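EGF family domain-containing protein (Toxoplasma gondii, PDB 4Z80) binds a peptide from the rhoptry neck protein RON2L1 as apical membrane antigen AMA4, a pairing that probably serves the moving junction during host-cell invasion. Local coordinates at residues P22-D27 against E341-P346; T48-N53 against G59-Y64; E254-S259 against S334-D339. All coordinates share one frame; numbering follows the deposited sequence.

Contact 1: P22-D27 against E341-P346; sequences PKNHVD and ETKCPP
Asn24 reaches across to Lys343, and this pair carries the direct contact. The amide ND2 of Asn24 lies 3.0 Å from the backbone O of Lys343, but the N-H...O angle of 135° makes this hydrogen bond weak. The CB of Asn24 packs 3.2 Å from the same Lys343 O. The two side chains cross at about a right angle, with CD of Lys343 lying 3.8 Å from ND2 of Asn24. A bend at chi2 (-74°) carries CD of Lys343 past the amide. The other end of the amide meets water. One water donates to Asn24 OD1 at 2.8 Å and accepts from Lys23 NZ (2.7 Å) and Lys343 NZ (3.0 Å). A second water joins Lys343 NZ to Asn24 OD1, weakly on the amide side. Further out, Asp17 forms a salt bridge with Lys343 NZ and takes a weak hydrogen bond from Asn24 ND2. Asn24 ends helix 21-24 and Lys343 ends helix 340-343. Beyond Asn24 comes an inverse gamma turn centred on His25. Beyond Lys343 comes Cys344, in a disulfide with Cys95, whose backbone N is hydrogen-bonded to His25 ND1. Lys23 NZ and Lys343 NZ, 5.0 Å apart, share a water, and Asp17 probably offsets the charge of Lys343. The one direct bond is weak; two waters and the Asp17 carboxylate complete the polar network.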
loop_
_atom_site.group_PDB
_atom_site.type_symbol
_atom_site.label_atom_id
_atom_site.label_comp_id
_atom_site.label_asym_id
_atom_site.label_seq_id
_atom_site.Cartn_x
_atom_site.Cartn_y
_atom_site.Cartn_z
ATOM N N PRO A 22 -13.259 12.476 -4.803
ATOM C CA PRO A 22 -12.417 13.122 -5.824
ATOM C C PRO A 22 -11.609 14.311 -5.304
ATOM O O PRO A 22 -10.482 14.526 -5.743
ATOM C CB PRO A 22 -13.437 13.563 -6.882
ATOM C CG PRO A 22 -14.557 12.592 -6.734
ATOM C CD PRO A 22 -14.665 12.405 -5.230
ATOM N N LYS A 23 -12.160 15.064 -4.362
ATOM C CA LYS A 23 -11.452 16.223 -3.820
ATOM C C LYS A 23 -10.302 15.823 -2.886
ATOM O O LYS A 23 -9.272 16.497 -2.843
ATOM C CB LYS A 23 -12.430 17.134 -3.072
ATOM C CG LYS A 23 -11.822 18.456 -2.596
ATOM C CD LYS A 23 -12.877 19.331 -1.950
ATOM C CE LYS A 23 -12.379 20.753 -1.739
ATOM N NZ LYS A 23 -11.394 20.859 -0.630
ATOM N N ASN A 24 -10.477 14.732 -2.144
ATOM C CA ASN A 24 -9.568 14.402 -1.047
ATOM C C ASN A 24 -8.641 13.217 -1.301
ATOM O O ASN A 24 -7.612 13.107 -0.655
ATOM C CB ASN A 24 -10.392 14.155 0.217
ATOM C CG ASN A 24 -11.124 15.404 0.663
ATOM O OD1 ASN A 24 -10.740 16.515 0.300
ATOM N ND2 ASN A 24 -12.181 15.235 1.432
ATOM N N HIS A 25 -8.993 12.360 -2.257
ATOM C CA HIS A 25 -8.134 11.247 -2.641
ATOM C C HIS A 25 -7.130 11.769 -3.657
ATOM O O HIS A 25 -7.248 11.552 -4.872
ATOM C CB HIS A 25 -8.963 10.093 -3.201
ATOM C CG HIS A 25 -8.205 8.812 -3.347
ATOM N ND1 HIS A 25 -7.593 8.187 -2.282
ATOM C CD2 HIS A 25 -7.991 8.018 -4.422
ATOM C CE1 HIS A 25 -7.020 7.074 -2.696
ATOM N NE2 HIS A 25 -7.250 6.945 -3.991
ATOM N N VAL A 26 -6.133 12.471 -3.138
ATOM C CA VAL A 26 -5.244 13.255 -3.965
ATOM C C VAL A 26 -3.885 12.591 -4.125
ATOM O O VAL A 26 -3.571 11.593 -3.473
ATOM C CB VAL A 26 -5.048 14.668 -3.381
ATOM C CG1 VAL A 26 -6.384 15.366 -3.223
ATOM C CG2 VAL A 26 -4.333 14.619 -2.041
ATOM N N ASP A 27 -3.092 13.170 -5.015
ATOM C CA ASP A 27 -1.713 12.775 -5.220
ATOM C C ASP A 27 -0.846 13.783 -4.503
ATOM O O ASP A 27 -0.681 14.901 -4.982
ATOM C CB ASP A 27 -1.373 12.744 -6.713
ATOM C CG ASP A 27 0.058 12.310 -6.984
ATOM O OD1 ASP A 27 0.510 11.317 -6.379
ATOM O OD2 ASP A 27 0.725 12.956 -7.820
ATOM N N GLU A 341 -8.658 10.433 8.637
ATOM C CA GLU A 341 -9.877 10.132 9.385
ATOM C C GLU A 341 -10.986 11.145 9.140
ATOM O O GLU A 341 -12.166 10.793 9.212
ATOM C CB GLU A 341 -9.588 10.061 10.880
ATOM C CG GLU A 341 -8.709 8.888 11.253
ATOM C CD GLU A 341 -7.234 9.218 11.203
ATOM O OE1 GLU A 341 -6.858 10.265 10.622
ATOM O OE2 GLU A 341 -6.447 8.425 11.765
ATOM N N THR A 342 -10.624 12.389 8.838
ATOM C CA THR A 342 -11.620 13.433 8.626
ATOM C C THR A 342 -11.753 13.821 7.160
ATOM O O THR A 342 -12.625 14.608 6.812
ATOM C CB THR A 342 -11.300 14.714 9.440
ATOM O OG1 THR A 342 -9.999 15.207 9.098
ATOM C CG2 THR A 342 -11.361 14.422 10.929
ATOM N N LYS A 343 -10.902 13.257 6.305
ATOM C CA LYS A 343 -10.877 13.605 4.882
ATOM C C LYS A 343 -11.246 12.436 3.974
ATOM O O LYS A 343 -11.469 12.632 2.773
ATOM C CB LYS A 343 -9.493 14.132 4.485
ATOM C CG LYS A 343 -9.190 15.531 4.995
ATOM C CD LYS A 343 -9.956 16.587 4.206
ATOM C CE LYS A 343 -9.649 17.983 4.685
ATOM N NZ LYS A 343 -10.417 18.987 3.892
ATOM N N CYS A 344 -11.305 11.234 4.541
ATOM C CA CYS A 344 -11.516 10.008 3.768
ATOM C C CYS A 344 -12.598 9.143 4.395
ATOM O O CYS A 344 -12.871 9.265 5.587
ATOM C CB CYS A 344 -10.225 9.197 3.676
ATOM S SG CYS A 344 -8.819 10.090 3.041
ATOM N N PRO A 345 -13.202 8.243 3.603
ATOM C CA PRO A 345 -14.238 7.388 4.182
ATOM C C PRO A 345 -13.682 6.370 5.173
ATOM O O PRO A 345 -12.530 5.942 5.064
ATOM C CB PRO A 345 -14.839 6.679 2.956
ATOM C CG PRO A 345 -14.422 7.503 1.792
ATOM C CD PRO A 345 -13.095 8.056 2.142
ATOM N N PRO A 346 -14.506 5.971 6.143
ATOM C CA PRO A 346 -14.118 4.926 7.087
ATOM C C PRO A 346 -14.181 3.541 6.448
ATOM O O PRO A 346 -14.649 3.377 5.319
ATOM C CB PRO A 346 -15.157 5.076 8.190
ATOM C CG PRO A 346 -16.378 5.480 7.443
ATOM C CD PRO A 346 -15.891 6.417 6.371
HETATM O O HOH W 1 -11.852 18.965 1.202
HETATM O O HOH W 2 -8.797 19.018 1.356
#

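Contact 2: T48-N53 against G59-Y64; sequences TERKSN and GYSEMY
Arg50 extends its guanidinium group to the backbone and side chains of 61-64. The tight part is at NH1. This nitrogen gives a nearly straight hydrogen bond to Glu62 O, at 2.8 Å and 165°. The donor lies in the carbonyl plane, on a lone pair of that oxygen. A weak hydrogen bond runs from the same NH1 to Ser61 OG at 3.1 Å. Both acceptors lie at the edge of the guanidinium, close to its plane. The chi3 bend of Arg50 (-62°) swings the group toward them. Asp27 holds both Arg50 and Ser61: OD2 forms a salt bridge with Arg50 NE, and OD1 is hydrogen-bonded to Ser61 OG. The contact joins two separate antiparallel sheets. Strand 43-51 is the middle strand of a three-stranded sheet, next to 27-30, whereas strand 60-62 pairs with 89-91. Between these two segments the link is made through side chains, not by strand pairing. The other terminal nitrogen is held less closely. NH2 of Arg50 is 3.7 Å from Tyr64 CD1, and the ring and guanidinium planes stand 75° apart. A water in the guanidinium plane accepts from Arg50 NH2 at 3.0 Å and donates to Met63 O. The exposed Glu62 side chain does not pair with Arg50: OE1 of Glu62 is 4.7 Å from Arg50 NH1. Lys51, also exposed, turns back on its own segment, where NZ is hydrogen-bonded to Ser52 O.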
loop_
_atom_site.group_PDB
_atom_site.type_symbol
_atom_site.label_atom_id
_atom_site.label_comp_id
_atom_site.label_asym_id
_atom_site.label_seq_id
_atom_site.Cartn_x
_atom_site.Cartn_y
_atom_site.Cartn_z
ATOM N N THR A 48 2.588 18.862 -0.608
ATOM C CA THR A 48 2.062 19.483 -1.809
ATOM C C THR A 48 1.077 18.535 -2.465
ATOM O O THR A 48 1.339 17.343 -2.589
ATOM C CB THR A 48 3.189 19.825 -2.807
ATOM O OG1 THR A 48 3.952 20.929 -2.307
ATOM C CG2 THR A 48 2.626 20.184 -4.184
ATOM N N GLU A 49 -0.047 19.077 -2.904
ATOM C CA GLU A 49 -1.033 18.312 -3.645
ATOM C C GLU A 49 -0.813 18.546 -5.134
ATOM O O GLU A 49 -1.022 19.650 -5.629
ATOM C CB GLU A 49 -2.433 18.728 -3.215
ATOM C CG GLU A 49 -3.557 18.061 -3.937
ATOM C CD GLU A 49 -4.905 18.578 -3.471
ATOM O OE1 GLU A 49 -5.124 18.630 -2.231
ATOM O OE2 GLU A 49 -5.733 18.948 -4.342
ATOM N N ARG A 50 -0.374 17.507 -5.838
ATOM C CA ARG A 50 -0.043 17.619 -7.260
ATOM C C ARG A 50 -1.291 17.574 -8.129
ATOM O O ARG A 50 -1.398 18.290 -9.129
ATOM C CB ARG A 50 0.920 16.502 -7.674
ATOM C CG ARG A 50 2.227 16.550 -6.917
ATOM C CD ARG A 50 3.363 15.895 -7.689
ATOM N NE ARG A 50 3.129 14.471 -7.935
ATOM C CZ ARG A 50 3.990 13.678 -8.561
ATOM N NH1 ARG A 50 3.694 12.396 -8.751
ATOM N NH2 ARG A 50 5.146 14.169 -8.992
ATOM N N LYS A 51 -2.236 16.728 -7.742
ATOM C CA LYS A 51 -3.504 16.640 -8.447
ATOM C C LYS A 51 -4.545 15.987 -7.559
ATOM O O LYS A 51 -4.214 15.318 -6.584
ATOM C CB LYS A 51 -3.360 15.855 -9.760
ATOM C CG LYS A 51 -3.229 14.340 -9.611
ATOM C CD LYS A 51 -3.172 13.611 -10.965
ATOM C CE LYS A 51 -4.426 13.814 -11.837
ATOM N NZ LYS A 51 -5.617 13.013 -11.400
ATOM N N SER A 52 -5.810 16.181 -7.902
ATOM C CA SER A 52 -6.894 15.517 -7.196
ATOM C C SER A 52 -7.423 14.356 -8.035
ATOM O O SER A 52 -6.895 14.068 -9.117
ATOM C CB SER A 52 -8.002 16.517 -6.884
ATOM O OG SER A 52 -8.611 16.981 -8.072
ATOM N N ASN A 53 -8.443 13.676 -7.521
ATOM C CA ASN A 53 -9.145 12.648 -8.282
ATOM C C ASN A 53 -8.230 11.522 -8.769
ATOM O O ASN A 53 -8.326 11.076 -9.919
ATOM C CB ASN A 53 -9.856 13.289 -9.475
ATOM C CG ASN A 53 -10.908 12.381 -10.091
ATOM O OD1 ASN A 53 -11.592 11.635 -9.391
ATOM N ND2 ASN A 53 -11.040 12.439 -11.417
ATOM N N GLY A 59 -4.617 3.429 -8.725
ATOM C CA GLY A 59 -4.124 4.785 -8.548
ATOM C C GLY A 59 -2.648 4.897 -8.841
ATOM O O GLY A 59 -1.847 4.166 -8.269
ATOM N N TYR A 60 -2.300 5.815 -9.743
ATOM C CA TYR A 60 -0.922 6.043 -10.160
ATOM C C TYR A 60 -0.618 7.525 -10.264
ATOM O O TYR A 60 -1.474 8.324 -10.659
ATOM C CB TYR A 60 -0.631 5.431 -11.542
ATOM C CG TYR A 60 -0.733 3.935 -11.662
ATOM C CD1 TYR A 60 -0.103 3.092 -10.763
ATOM C CD2 TYR A 60 -1.456 3.366 -12.691
ATOM C CE1 TYR A 60 -0.204 1.715 -10.879
ATOM C CE2 TYR A 60 -1.561 1.989 -12.823
ATOM C CZ TYR A 60 -0.941 1.167 -11.915
ATOM O OH TYR A 60 -1.047 -0.199 -12.037
ATOM N N SER A 61 0.628 7.876 -9.973
ATOM C CA SER A 61 1.174 9.151 -10.410
ATOM C C SER A 61 2.634 8.951 -10.782
ATOM O O SER A 61 3.232 7.923 -10.469
ATOM C CB SER A 61 1.035 10.217 -9.332
ATOM O OG SER A 61 1.867 9.919 -8.229
ATOM N N GLU A 62 3.209 9.926 -11.471
ATOM C CA GLU A 62 4.594 9.812 -11.884
ATOM C C GLU A 62 5.528 9.671 -10.695
ATOM O O GLU A 62 5.428 10.413 -9.718
ATOM C CB GLU A 62 5.001 11.027 -12.711
ATOM C CG GLU A 62 4.428 11.028 -14.130
ATOM C CD GLU A 62 2.948 11.366 -14.202
ATOM O OE1 GLU A 62 2.377 11.859 -13.203
ATOM O OE2 GLU A 62 2.354 11.129 -15.275
ATOM N N MET A 63 6.433 8.708 -10.788
ATOM C CA MET A 63 7.443 8.533 -9.769
ATOM C C MET A 63 8.097 9.877 -9.460
ATOM O O MET A 63 8.537 10.599 -10.359
ATOM C CB MET A 63 8.488 7.509 -10.211
ATOM C CG MET A 63 9.667 7.358 -9.243
ATOM S SD MET A 63 9.212 6.866 -7.565
ATOM C CE MET A 63 8.810 5.131 -7.811
ATOM N N TYR A 64 8.122 10.205 -8.175
ATOM C CA TYR A 64 8.686 11.451 -7.686
ATOM C C TYR A 64 9.865 11.110 -6.797
ATOM O O TYR A 64 9.706 10.396 -5.805
ATOM C CB TYR A 64 7.637 12.241 -6.909
ATOM C CG TYR A 64 8.135 13.519 -6.286
ATOM C CD1 TYR A 64 8.251 14.676 -7.042
ATOM C CD2 TYR A 64 8.451 13.578 -4.940
ATOM C CE1 TYR A 64 8.690 15.858 -6.475
ATOM C CE2 TYR A 64 8.895 14.756 -4.359
ATOM C CZ TYR A 64 9.009 15.889 -5.133
ATOM O OH TYR A 64 9.442 17.061 -4.558
HETATM O O HOH W 3 7.337 13.192 -10.709
#

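Contact 3: E254-S259 against S334-D339; sequences ECSILS and SHTRPD
The backbones of Ser256 and Ser334 come within 4.7 Å, CA to CA, where a loop lies against one side of a helix. The helix is 252-262, and the loop runs from strand 329-332 to helix 340-343. Both belong to the apical membrane antigen 1 family region, of the PAN clan. The interface is made of small hydroxyl side chains; those on the helix, Ser256 and Ser259, are about one turn apart. At one end the hydroxyls of Ser259 and Ser334 meet tip to tip, with OG of Ser259 2.8 Å from OG of Ser334. In both serines OG is anti to the backbone N, which brings the two oxygens together. Ser259 OG is also hydrogen-bonded to Leu278 O, so this buried hydroxyl has one close neighbour across the contact and one partner beyond it. One turn back, Ser256 makes van der Waals contact with Thr336, each CB meeting the other's hydroxyl oxygen. Ser256 OG lies 3.6 Å from Thr336 CB, and Ser256 CB is 3.6 Å from Thr336 OG1. These two oxygens look to the backbone for their main partners: Ser256 OG is hydrogen-bonded to Phe253 O, and Thr336 OG1 to Thr333 O. A chi1 of 77° folds the Ser256 hydroxyl back over its own helix. A water fills in between the segments, donating to Ser256 OG at 2.9 Å and to Ser334 O at 3.0 Å. Cys255 ties the same helix to Cys289 by a disulfide. The Arg337 side chain points away from the helix, while Pro338 still touches Phe253. Arg337 grips Asp339 side-on in a salt bridge: NE meets OD1 at 2.7 Å and NH2 meets OD2 at 3.0 Å, on the syn sides, with the nitrogens tilted out of the carboxylate plane.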
loop_
_atom_site.group_PDB
_atom_site.type_symbol
_atom_site.label_atom_id
_atom_site.label_comp_id
_atom_site.label_asym_id
_atom_site.label_seq_id
_atom_site.Cartn_x
_atom_site.Cartn_y
_atom_site.Cartn_z
ATOM N N GLU A 254 0.207 5.221 9.906
ATOM C CA GLU A 254 1.501 4.860 10.461
ATOM C C GLU A 254 2.204 3.833 9.569
ATOM O O GLU A 254 3.420 3.857 9.418
ATOM C CB GLU A 254 1.331 4.337 11.883
ATOM C CG GLU A 254 0.931 5.428 12.887
ATOM C CD GLU A 254 -0.537 5.839 12.803
ATOM O OE1 GLU A 254 -1.349 5.105 12.200
ATOM O OE2 GLU A 254 -0.879 6.910 13.352
ATOM N N CYS A 255 1.427 2.956 8.943
ATOM C CA CYS A 255 1.988 1.990 8.007
ATOM C C CYS A 255 2.616 2.716 6.812
ATOM O O CYS A 255 3.700 2.345 6.356
ATOM C CB CYS A 255 0.896 1.015 7.565
ATOM S SG CYS A 255 1.466 -0.341 6.518
ATOM N N SER A 256 1.960 3.766 6.315
ATOM C CA SER A 256 2.527 4.550 5.207
ATOM C C SER A 256 3.862 5.201 5.604
ATOM O O SER A 256 4.752 5.349 4.765
ATOM C CB SER A 256 1.538 5.622 4.715
ATOM O OG SER A 256 1.472 6.757 5.572
ATOM N N ILE A 257 4.009 5.569 6.878
ATOM C CA ILE A 257 5.248 6.183 7.341
ATOM C C ILE A 257 6.395 5.183 7.238
ATOM O O ILE A 257 7.520 5.552 6.891
ATOM C CB ILE A 257 5.122 6.699 8.799
ATOM C CG1 ILE A 257 4.217 7.939 8.843
ATOM C CG2 ILE A 257 6.506 7.022 9.402
ATOM C CD1 ILE A 257 3.905 8.443 10.254
ATOM N N LEU A 258 6.130 3.915 7.547
ATOM C CA LEU A 258 7.162 2.898 7.393
ATOM C C LEU A 258 7.676 2.889 5.953
ATOM O O LEU A 258 8.876 2.821 5.720
ATOM C CB LEU A 258 6.644 1.508 7.789
ATOM C CG LEU A 258 7.663 0.368 7.672
ATOM C CD1 LEU A 258 8.886 0.616 8.566
ATOM C CD2 LEU A 258 7.021 -0.970 8.009
ATOM N N SER A 259 6.773 2.994 4.981
ATOM C CA SER A 259 7.194 3.076 3.585
ATOM C C SER A 259 7.974 4.343 3.269
ATOM O O SER A 259 9.042 4.292 2.661
ATOM C CB SER A 259 5.988 2.998 2.646
ATOM O OG SER A 259 6.374 3.455 1.351
ATOM N N SER A 334 2.249 5.180 -0.062
ATOM C CA SER A 334 3.312 5.816 0.704
ATOM C C SER A 334 2.920 7.239 1.070
ATOM O O SER A 334 3.356 7.773 2.093
ATOM C CB SER A 334 4.608 5.795 -0.108
ATOM O OG SER A 334 5.742 6.145 0.671
ATOM N N HIS A 335 2.079 7.843 0.238
ATOM C CA HIS A 335 1.650 9.220 0.422
ATOM C C HIS A 335 0.208 9.279 0.934
ATOM O O HIS A 335 -0.672 9.882 0.324
ATOM C CB HIS A 335 1.805 9.987 -0.893
ATOM C CG HIS A 335 3.228 10.131 -1.347
ATOM N ND1 HIS A 335 3.766 9.385 -2.376
ATOM C CD2 HIS A 335 4.221 10.946 -0.915
ATOM C CE1 HIS A 335 5.030 9.735 -2.556
ATOM N NE2 HIS A 335 5.331 10.677 -1.677
ATOM N N THR A 336 -0.021 8.640 2.072
ATOM C CA THR A 336 -1.311 8.690 2.735
ATOM C C THR A 336 -1.423 9.998 3.520
ATOM O O THR A 336 -0.460 10.404 4.176
ATOM C CB THR A 336 -1.475 7.479 3.662
ATOM O OG1 THR A 336 -1.511 6.280 2.870
ATOM C CG2 THR A 336 -2.748 7.564 4.487
ATOM N N ARG A 337 -2.578 10.654 3.465
ATOM C CA ARG A 337 -2.730 11.952 4.119
ATOM C C ARG A 337 -2.969 11.738 5.621
ATOM O O ARG A 337 -3.702 10.839 6.025
ATOM C CB ARG A 337 -3.850 12.784 3.467
ATOM C CG ARG A 337 -5.253 12.158 3.405
ATOM C CD ARG A 337 -6.199 13.025 2.569
ATOM N NE ARG A 337 -6.221 14.403 3.069
ATOM C CZ ARG A 337 -6.515 15.483 2.354
ATOM N NH1 ARG A 337 -6.843 15.398 1.069
ATOM N NH2 ARG A 337 -6.484 16.671 2.938
ATOM N N PRO A 338 -2.303 12.548 6.453
ATOM C CA PRO A 338 -2.327 12.326 7.902
ATOM C C PRO A 338 -3.657 12.710 8.537
ATOM O O PRO A 338 -3.922 12.339 9.687
ATOM C CB PRO A 338 -1.188 13.223 8.405
ATOM C CG PRO A 338 -1.065 14.283 7.397
ATOM C CD PRO A 338 -1.384 13.632 6.077
ATOM N N ASP A 339 -4.481 13.433 7.786
ATOM C CA ASP A 339 -5.815 13.825 8.232
ATOM C C ASP A 339 -6.881 12.896 7.633
ATOM O O ASP A 339 -8.032 13.283 7.489
ATOM C CB ASP A 339 -6.105 15.288 7.848
ATOM C CG ASP A 339 -5.847 15.573 6.377
ATOM O OD1 ASP A 339 -5.458 14.637 5.644
ATOM O OD2 ASP A 339 -6.042 16.727 5.950
HETATM O O HOH W 4 3.706 8.471 5.024
#

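How the contacts relate
The centres of the three contacts lie 13 to 15 Å apart. Contact 1 joins directly to the other two. It meets contact 2 where Asp27 OD1 lies 2.7 Å from Ser61 OG, and again where Pro22 O is 2.8 Å from Asn53 N. Toward contact 3, Asn24 O lies 3.0 Å from Arg337 NH1, a probable hydrogen bond, and Lys343 packs on the same arginine. Contacts 2 and 3 do not touch; their nearest atoms are about 5 Å apart. Segment 22-27 thus borders both 48-53 and 334-339. The bound RON2L1 peptide does not reach this region: no other protein chain of the assembly touches any of these segments.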